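Local coordinates for protein fructose-bisphosphate aldolase (PDB 2FJK) that is a class II fructose-bisphosphate aldolase of the TIM-barrel superfamily, holding 1,3-dihydroxyacetonephosphate in a pocket of its barrel, at residues D168-A180 with P187-K199. Numbering follows the deposited sequence.
Sequences DYLAVAIGTSHGA and PFIDHPRLARIAK. With 13P (1,3-dihydroxyacetonephosphate), chain E.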
ATOM      1  N   ASP A 168      14.557 -24.377   1.832  1.00 30.54           N
ATOM      2  CA  ASP A 168      14.961 -23.832   3.115  1.00 30.41           C
ATOM      3  C   ASP A 168      14.376 -24.533   4.341  1.00 30.45           C
ATOM      4  O   ASP A 168      14.968 -24.472   5.418  1.00 31.36           O
ATOM      5  CB  ASP A 168      14.568 -22.350   3.179  1.00 30.46           C
ATOM      6  CG  ASP A 168      15.055 -21.566   1.985  1.00 27.29           C
ATOM      7  OD1 ASP A 168      16.273 -21.332   1.893  1.00 27.74           O
ATOM      8  OD2 ASP A 168      14.222 -21.190   1.137  1.00 25.91           O
ATOM      9  N   TYR A 169      13.229 -25.192   4.201  1.00 31.19           N
ATOM     10  CA  TYR A 169      12.601 -25.815   5.370  1.00 33.31           C
ATOM     11  C   TYR A 169      12.473 -27.338   5.400  1.00 33.37           C
ATOM     12  O   TYR A 169      13.225 -28.008   6.102  1.00 36.08           O
ATOM     13  CB  TYR A 169      11.219 -25.187   5.601  1.00 34.53           C
ATOM     14  CG  TYR A 169      11.228 -23.679   5.515  1.00 35.20           C
ATOM     15  CD1 TYR A 169      12.244 -22.942   6.120  1.00 35.42           C
ATOM     16  CD2 TYR A 169      10.237 -22.985   4.809  1.00 36.12           C
ATOM     17  CE1 TYR A 169      12.285 -21.568   6.025  1.00 37.41           C
ATOM     18  CE2 TYR A 169      10.269 -21.590   4.708  1.00 35.29           C
ATOM     19  CZ  TYR A 169      11.300 -20.893   5.321  1.00 38.69           C
ATOM     20  OH  TYR A 169      11.375 -19.518   5.248  1.00 43.28           O
ATOM     21  N   LEU A 170      11.508 -27.866   4.657  1.00 31.14           N
ATOM     22  CA  LEU A 170      11.233 -29.305   4.576  1.00 29.62           C
ATOM     23  C   LEU A 170      10.161 -29.807   5.534  1.00 27.90           C
ATOM     24  O   LEU A 170      10.370 -29.900   6.738  1.00 27.75           O
ATOM     25  CB  LEU A 170      12.498 -30.158   4.781  1.00 28.69           C
ATOM     26  CG  LEU A 170      12.184 -31.664   4.845  1.00 28.03           C
ATOM     27  CD1 LEU A 170      11.587 -32.108   3.517  1.00 26.45           C
ATOM     28  CD2 LEU A 170      13.431 -32.478   5.166  1.00 28.51           C
ATOM     29  N   ALA A 171       9.008 -30.141   4.971  1.00 28.80           N
ATOM     30  CA  ALA A 171       7.888 -30.671   5.733  1.00 27.37           C
ATOM     31  C   ALA A 171       8.078 -32.193   5.741  1.00 26.19           C
ATOM     32  O   ALA A 171       8.309 -32.799   4.693  1.00 24.51           O
ATOM     33  CB  ALA A 171       6.578 -30.296   5.049  1.00 27.90           C
ATOM     34  N   VAL A 172       7.995 -32.811   6.913  1.00 24.83           N
ATOM     35  CA  VAL A 172       8.193 -34.254   6.994  1.00 26.82           C
ATOM     36  C   VAL A 172       6.930 -35.057   7.269  1.00 25.81           C
ATOM     37  O   VAL A 172       5.977 -34.565   7.873  1.00 25.79           O
ATOM     38  CB  VAL A 172       9.246 -34.607   8.068  1.00 25.54           C
ATOM     39  CG1 VAL A 172      10.545 -33.866   7.769  1.00 28.21           C
ATOM     40  CG2 VAL A 172       8.727 -34.250   9.457  1.00 23.26           C
ATOM     41  N   ALA A 173       6.942 -36.305   6.815  1.00 26.72           N
ATOM     42  CA  ALA A 173       5.816 -37.225   6.999  1.00 28.45           C
ATOM     43  C   ALA A 173       6.155 -38.226   8.100  1.00 27.21           C
ATOM     44  O   ALA A 173       6.955 -39.141   7.893  1.00 29.25           O
ATOM     45  CB  ALA A 173       5.530 -37.966   5.694  1.00 28.11           C
ATOM     46  N   ILE A 174       5.544 -38.066   9.266  1.00 26.28           N
ATOM     47  CA  ILE A 174       5.835 -38.966  10.373  1.00 25.66           C
ATOM     48  C   ILE A 174       4.612 -39.464  11.117  1.00 26.49           C
ATOM     49  O   ILE A 174       4.709 -39.834  12.290  1.00 27.41           O
ATOM     50  CB  ILE A 174       6.763 -38.297  11.386  1.00 26.06           C
ATOM     51  CG1 ILE A 174       6.100 -37.029  11.945  1.00 24.22           C
ATOM     52  CG2 ILE A 174       8.086 -37.978  10.720  1.00 21.51           C
ATOM     53  CD1 ILE A 174       6.943 -36.299  12.975  1.00 24.93           C
ATOM     54  N   GLY A 175       3.466 -39.463  10.446  1.00 24.73           N
ATOM     55  CA  GLY A 175       2.260 -39.941  11.085  1.00 25.54           C
ATOM     56  C   GLY A 175       1.090 -38.984  11.161  1.00 25.85           C
ATOM     57  O   GLY A 175       0.018 -39.392  11.603  1.00 24.58           O
ATOM     58  N   THR A 176       1.281 -37.724  10.756  1.00 25.46           N
ATOM     59  CA  THR A 176       0.194 -36.735  10.781  1.00 26.13           C
ATOM     60  C   THR A 176      -0.552 -36.701   9.447  1.00 26.66           C
ATOM     61  O   THR A 176      -0.055 -37.204   8.434  1.00 26.98           O
ATOM     62  CB  THR A 176       0.716 -35.304  11.043  1.00 25.00           C
ATOM     63  OG1 THR A 176       1.525 -34.892   9.939  1.00 26.32           O
ATOM     64  CG2 THR A 176       1.547 -35.250  12.312  1.00 24.80           C
ATOM     65  N   SER A 177      -1.747 -36.107   9.454  1.00 26.37           N
ATOM     66  CA  SER A 177      -2.566 -35.988   8.254  1.00 25.10           C
ATOM     67  C   SER A 177      -3.643 -34.929   8.502  1.00 25.55           C
ATOM     68  O   SER A 177      -4.030 -34.697   9.650  1.00 24.91           O
ATOM     69  CB  SER A 177      -3.203 -37.341   7.904  1.00 27.17           C
ATOM     70  OG  SER A 177      -4.256 -37.684   8.794  1.00 27.20           O
ATOM     71  N   HIS A 178      -4.123 -34.289   7.429  1.00 24.18           N
ATOM     72  CA  HIS A 178      -5.133 -33.226   7.541  1.00 23.87           C
ATOM     73  C   HIS A 178      -6.526 -33.712   7.945  1.00 23.10           C
ATOM     74  O   HIS A 178      -6.841 -34.900   7.853  1.00 22.82           O
ATOM     75  CB  HIS A 178      -5.275 -32.464   6.213  1.00 25.08           C
ATOM     76  CG  HIS A 178      -4.004 -31.855   5.709  1.00 24.55           C
ATOM     77  ND1 HIS A 178      -3.250 -30.972   6.452  1.00 27.30           N
ATOM     78  CD2 HIS A 178      -3.361 -31.996   4.525  1.00 24.58           C
ATOM     79  CE1 HIS A 178      -2.195 -30.598   5.747  1.00 25.17           C
ATOM     80  NE2 HIS A 178      -2.239 -31.204   4.576  1.00 23.80           N
ATOM     81  N   GLY A 179      -7.362 -32.777   8.387  1.00 21.93           N
ATOM     82  CA  GLY A 179      -8.718 -33.129   8.759  1.00 21.76           C
ATOM     83  C   GLY A 179      -8.945 -33.474  10.211  1.00 22.57           C
ATOM     84  O   GLY A 179      -8.010 -33.525  11.006  1.00 23.81           O
ATOM     85  N   ALA A 180     -10.202 -33.721  10.558  1.00 23.13           N
ATOM     86  CA  ALA A 180     -10.563 -34.040  11.934  1.00 25.23           C
ATOM     87  C   ALA A 180     -10.483 -35.534  12.286  1.00 25.45           C
ATOM     88  O   ALA A 180     -10.832 -35.924  13.398  1.00 25.95           O
ATOM     89  CB  ALA A 180     -11.958 -33.519  12.223  1.00 22.63           C
ATOM     90  N   PRO A 187      -3.241 -41.137  17.385  1.00 41.76           N
ATOM     91  CA  PRO A 187      -2.530 -41.457  16.143  1.00 40.65           C
ATOM     92  C   PRO A 187      -1.026 -41.560  16.363  1.00 39.15           C
ATOM     93  O   PRO A 187      -0.416 -40.689  16.973  1.00 38.86           O
ATOM     94  CB  PRO A 187      -2.921 -40.303  15.215  1.00 41.54           C
ATOM     95  CG  PRO A 187      -3.180 -39.178  16.158  1.00 41.50           C
ATOM     96  CD  PRO A 187      -3.944 -39.848  17.268  1.00 41.39           C
ATOM     97  N   PHE A 188      -0.431 -42.634  15.860  1.00 38.74           N
ATOM     98  CA  PHE A 188       1.000 -42.856  16.030  1.00 37.13           C
ATOM     99  C   PHE A 188       1.896 -41.855  15.317  1.00 34.11           C
ATOM    100  O   PHE A 188       1.737 -41.586  14.131  1.00 33.20           O
ATOM    101  CB  PHE A 188       1.381 -44.261  15.559  1.00 39.43           C
ATOM    102  CG  PHE A 188       2.852 -44.553  15.669  1.00 41.82           C
ATOM    103  CD1 PHE A 188       3.456 -44.686  16.917  1.00 42.24           C
ATOM    104  CD2 PHE A 188       3.638 -44.668  14.529  1.00 42.36           C
ATOM    105  CE1 PHE A 188       4.822 -44.930  17.028  1.00 43.19           C
ATOM    106  CE2 PHE A 188       5.006 -44.911  14.627  1.00 43.47           C
ATOM    107  CZ  PHE A 188       5.599 -45.043  15.878  1.00 43.37           C
ATOM    108  N   ILE A 189       2.855 -41.316  16.053  1.00 32.99           N
ATOM    109  CA  ILE A 189       3.804 -40.377  15.485  1.00 31.70           C
ATOM    110  C   ILE A 189       5.172 -41.037  15.555  1.00 32.49           C
ATOM    111  O   ILE A 189       5.633 -41.406  16.634  1.00 32.45           O
ATOM    112  CB  ILE A 189       3.843 -39.058  16.278  1.00 31.02           C
ATOM    113  CG1 ILE A 189       2.425 -38.506  16.446  1.00 30.25           C
ATOM    114  CG2 ILE A 189       4.749 -38.064  15.574  1.00 30.69           C
ATOM    115  CD1 ILE A 189       1.648 -38.367  15.162  1.00 32.10           C
ATOM    116  N   ASP A 190       5.812 -41.191  14.403  1.00 32.54           N
ATOM    117  CA  ASP A 190       7.122 -41.823  14.329  1.00 33.47           C
ATOM    118  C   ASP A 190       8.208 -40.877  14.825  1.00 31.89           C
ATOM    119  O   ASP A 190       8.907 -40.253  14.031  1.00 32.72           O
ATOM    120  CB  ASP A 190       7.421 -42.230  12.886  1.00 35.59           C
ATOM    121  CG  ASP A 190       8.415 -43.364  12.798  1.00 37.81           C
ATOM    122  OD1 ASP A 190       9.455 -43.294  13.484  1.00 38.38           O
ATOM    123  OD2 ASP A 190       8.157 -44.322  12.036  1.00 39.93           O
ATOM    124  N   HIS A 191       8.353 -40.778  16.140  1.00 31.72           N
ATOM    125  CA  HIS A 191       9.350 -39.887  16.724  1.00 32.67           C
ATOM    126  C   HIS A 191      10.791 -40.267  16.402  1.00 33.90           C
ATOM    127  O   HIS A 191      11.620 -39.394  16.141  1.00 34.66           O
ATOM    128  CB  HIS A 191       9.148 -39.799  18.236  1.00 32.78           C
ATOM    129  CG  HIS A 191       7.923 -39.032  18.632  1.00 33.50           C
ATOM    130  ND1 HIS A 191       7.726 -37.713  18.279  1.00 33.71           N
ATOM    131  CD2 HIS A 191       6.840 -39.391  19.363  1.00 34.30           C
ATOM    132  CE1 HIS A 191       6.576 -37.292  18.777  1.00 32.48           C
ATOM    133  NE2 HIS A 191       6.019 -38.290  19.440  1.00 33.81           N
ATOM    134  N   PRO A 192      11.114 -41.572  16.412  1.00 33.96           N
ATOM    135  CA  PRO A 192      12.487 -41.980  16.102  1.00 35.21           C
ATOM    136  C   PRO A 192      12.838 -41.548  14.690  1.00 34.71           C
ATOM    137  O   PRO A 192      13.946 -41.090  14.424  1.00 35.26           O
ATOM    138  CB  PRO A 192      12.435 -43.500  16.241  1.00 35.12           C
ATOM    139  CG  PRO A 192      11.385 -43.696  17.284  1.00 36.97           C
ATOM    140  CD  PRO A 192      10.315 -42.732  16.840  1.00 34.35           C
ATOM    141  N   ARG A 193      11.874 -41.709  13.788  1.00 34.81           N
ATOM    142  CA  ARG A 193      12.047 -41.334  12.394  1.00 34.26           C
ATOM    143  C   ARG A 193      12.341 -39.837  12.303  1.00 33.40           C
ATOM    144  O   ARG A 193      13.227 -39.408  11.567  1.00 33.70           O
ATOM    145  CB  ARG A 193      10.774 -41.655  11.614  1.00 35.10           C
ATOM    146  CG  ARG A 193      10.929 -41.549  10.126  1.00 36.21           C
ATOM    147  CD  ARG A 193       9.640 -41.881   9.408  1.00 38.31           C
ATOM    148  NE  ARG A 193       9.940 -42.411   8.086  1.00 40.59           N
ATOM    149  CZ  ARG A 193      10.256 -43.678   7.845  1.00 39.05           C
ATOM    150  NH1 ARG A 193      10.296 -44.553   8.840  1.00 39.95           N
ATOM    151  NH2 ARG A 193      10.570 -44.056   6.616  1.00 40.64           N
ATOM    152  N   LEU A 194      11.584 -39.042  13.054  1.00 32.87           N
ATOM    153  CA  LEU A 194      11.782 -37.597  13.057  1.00 30.90           C
ATOM    154  C   LEU A 194      13.204 -37.309  13.546  1.00 31.22           C
ATOM    155  O   LEU A 194      13.924 -36.486  12.975  1.00 29.22           O
ATOM    156  CB  LEU A 194      10.755 -36.933  13.980  1.00 28.67           C
ATOM    157  CG  LEU A 194      10.809 -35.408  14.146  1.00 28.72           C
ATOM    158  CD1 LEU A 194      10.778 -34.715  12.779  1.00 24.81           C
ATOM    159  CD2 LEU A 194       9.630 -34.967  14.994  1.00 25.56           C
ATOM    160  N   ALA A 195      13.608 -38.017  14.597  1.00 31.84           N
ATOM    161  CA  ALA A 195      14.937 -37.845  15.170  1.00 33.63           C
ATOM    162  C   ALA A 195      16.046 -38.109  14.154  1.00 34.34           C
ATOM    163  O   ALA A 195      17.012 -37.353  14.085  1.00 36.22           O
ATOM    164  CB  ALA A 195      15.102 -38.760  16.394  1.00 32.11           C
ATOM    165  N   ARG A 196      15.909 -39.174  13.366  1.00 36.31           N
ATOM    166  CA  ARG A 196      16.918 -39.511  12.355  1.00 37.68           C
ATOM    167  C   ARG A 196      17.003 -38.448  11.267  1.00 35.86           C
ATOM    168  O   ARG A 196      18.088 -38.041  10.855  1.00 34.75           O
ATOM    169  CB  ARG A 196      16.597 -40.848  11.681  1.00 39.34           C
ATOM    170  CG  ARG A 196      16.703 -42.076  12.564  1.00 45.29           C
ATOM    171  CD  ARG A 196      16.476 -43.326  11.720  1.00 48.55           C
ATOM    172  NE  ARG A 196      16.536 -44.563  12.492  1.00 52.40           N
ATOM    173  CZ  ARG A 196      16.367 -45.774  11.969  1.00 54.18           C
ATOM    174  NH1 ARG A 196      16.126 -45.911  10.671  1.00 54.19           N
ATOM    175  NH2 ARG A 196      16.447 -46.850  12.740  1.00 55.45           N
ATOM    176  N   ILE A 197      15.841 -38.020  10.790  1.00 35.29           N
ATOM    177  CA  ILE A 197      15.763 -37.014   9.737  1.00 34.49           C
ATOM    178  C   ILE A 197      16.392 -35.698  10.196  1.00 33.99           C
ATOM    179  O   ILE A 197      17.071 -35.022   9.421  1.00 32.74           O
ATOM    180  CB  ILE A 197      14.289 -36.797   9.323  1.00 35.27           C
ATOM    181  CG1 ILE A 197      13.665 -38.150   8.971  1.00 36.42           C
ATOM    182  CG2 ILE A 197      14.201 -35.876   8.117  1.00 35.78           C
ATOM    183  CD1 ILE A 197      12.160 -38.147   8.871  1.00 39.65           C
ATOM    184  N   ALA A 198      16.177 -35.350  11.461  1.00 33.66           N
ATOM    185  CA  ALA A 198      16.725 -34.115  12.017  1.00 35.53           C
ATOM    186  C   ALA A 198      18.242 -34.188  12.079  1.00 36.88           C
ATOM    187  O   ALA A 198      18.933 -33.205  11.802  1.00 35.31           O
ATOM    188  CB  ALA A 198      16.148 -33.861  13.412  1.00 34.12           C
ATOM    189  N   LYS A 199      18.755 -35.361  12.436  1.00 39.21           N
ATOM    190  CA  LYS A 199      20.194 -35.571  12.532  1.00 41.21           C
ATOM    191  C   LYS A 199      20.881 -35.425  11.183  1.00 40.75           C
ATOM    192  O   LYS A 199      22.077 -35.143  11.111  1.00 42.37           O
ATOM    193  CB  LYS A 199      20.496 -36.948  13.126  1.00 44.15           C
ATOM    194  CG  LYS A 199      19.934 -37.157  14.522  1.00 48.87           C
ATOM    195  CD  LYS A 199      20.471 -38.433  15.146  1.00 50.89           C
ATOM    196  CE  LYS A 199      19.909 -38.644  16.542  1.00 53.64           C
ATOM    197  NZ  LYS A 199      20.426 -39.891  17.167  1.00 57.39           N
TER
HETATM  198  P   13P E1063      -5.063 -29.561   9.806  0.70 20.45           P
HETATM  199  O1P 13P E1063      -6.382 -29.971   8.990  0.70 21.08           O
HETATM  200  O2P 13P E1063      -4.687 -30.807  10.707  0.70 23.94           O
HETATM  201  O3P 13P E1063      -5.384 -28.335  10.714  0.70 19.39           O
HETATM  202  O1  13P E1063      -3.907 -29.200   8.750  0.70 24.31           O
HETATM  203  C1  13P E1063      -2.970 -28.179   9.083  0.70 28.71           C
HETATM  204  C2  13P E1063      -1.881 -28.281   8.045  0.70 31.40           C
HETATM  205  O2  13P E1063      -1.349 -29.368   7.836  0.70 34.55           O
HETATM  206  C3  13P E1063      -1.436 -27.052   7.252  0.70 32.96           C
HETATM  207  O3  13P E1063      -0.488 -27.420   6.256  0.70 34.00           O
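Ile174 touches both Leu194 and Ile189 with its CD1 methyl. Ile174 CD1 lies 3.6 Å from Leu194 CD2 and 3.8 Å from Ile189 CG2. The reach depends on the first torsion of Ile174 (chi1 60°), which sets CG1 between its own backbone N and carbonyl carbon; the extended second torsion carries CD1 outward. Val172, two residues earlier, brings CG2 to 3.9 Å from Leu194 CD1, the two side chains crossing at about a right angle. Val172 CG1 lies 4.2 Å from Ile197 CG2, and these two side chains run past each other in opposite directions. Leu205 packs on Leu194 from the neighbouring strand 205-207.

One backbone hydrogen bond joins the segments. Asp190 N donates to Ile174 O at 2.7 Å, nearly straight at 163°, with the donor a little out of the carbonyl plane. Ile189 CA lies 3.4 Å from Ile174 O in a CA-H...O contact. Gly175 CA makes another with Phe188 O. Asp190 is the N-cap of helix 191-200, and its carboxylate accepts from Arg193 N, although the position of OD1 is less certain.

Further on, the loop enters the ligand pocket. His178 ND1 donates to O1 of 1,3-dihydroxyacetonephosphate at 3.0 Å, and Gly179 N donates to phosphate oxygen O1P at 3.0 Å. Thr176 OG1 is hydrogen-bonded to His208 O, another pocket residue. The end of strand 171-172 and the loop after it pack on helix 191-200, the helix that follows in the beta-alpha order of the TIM barrel. Apolar branches make most of this packing, and the bond to Ile174 O probably helps to hold the loop that runs on to His178 and Gly179.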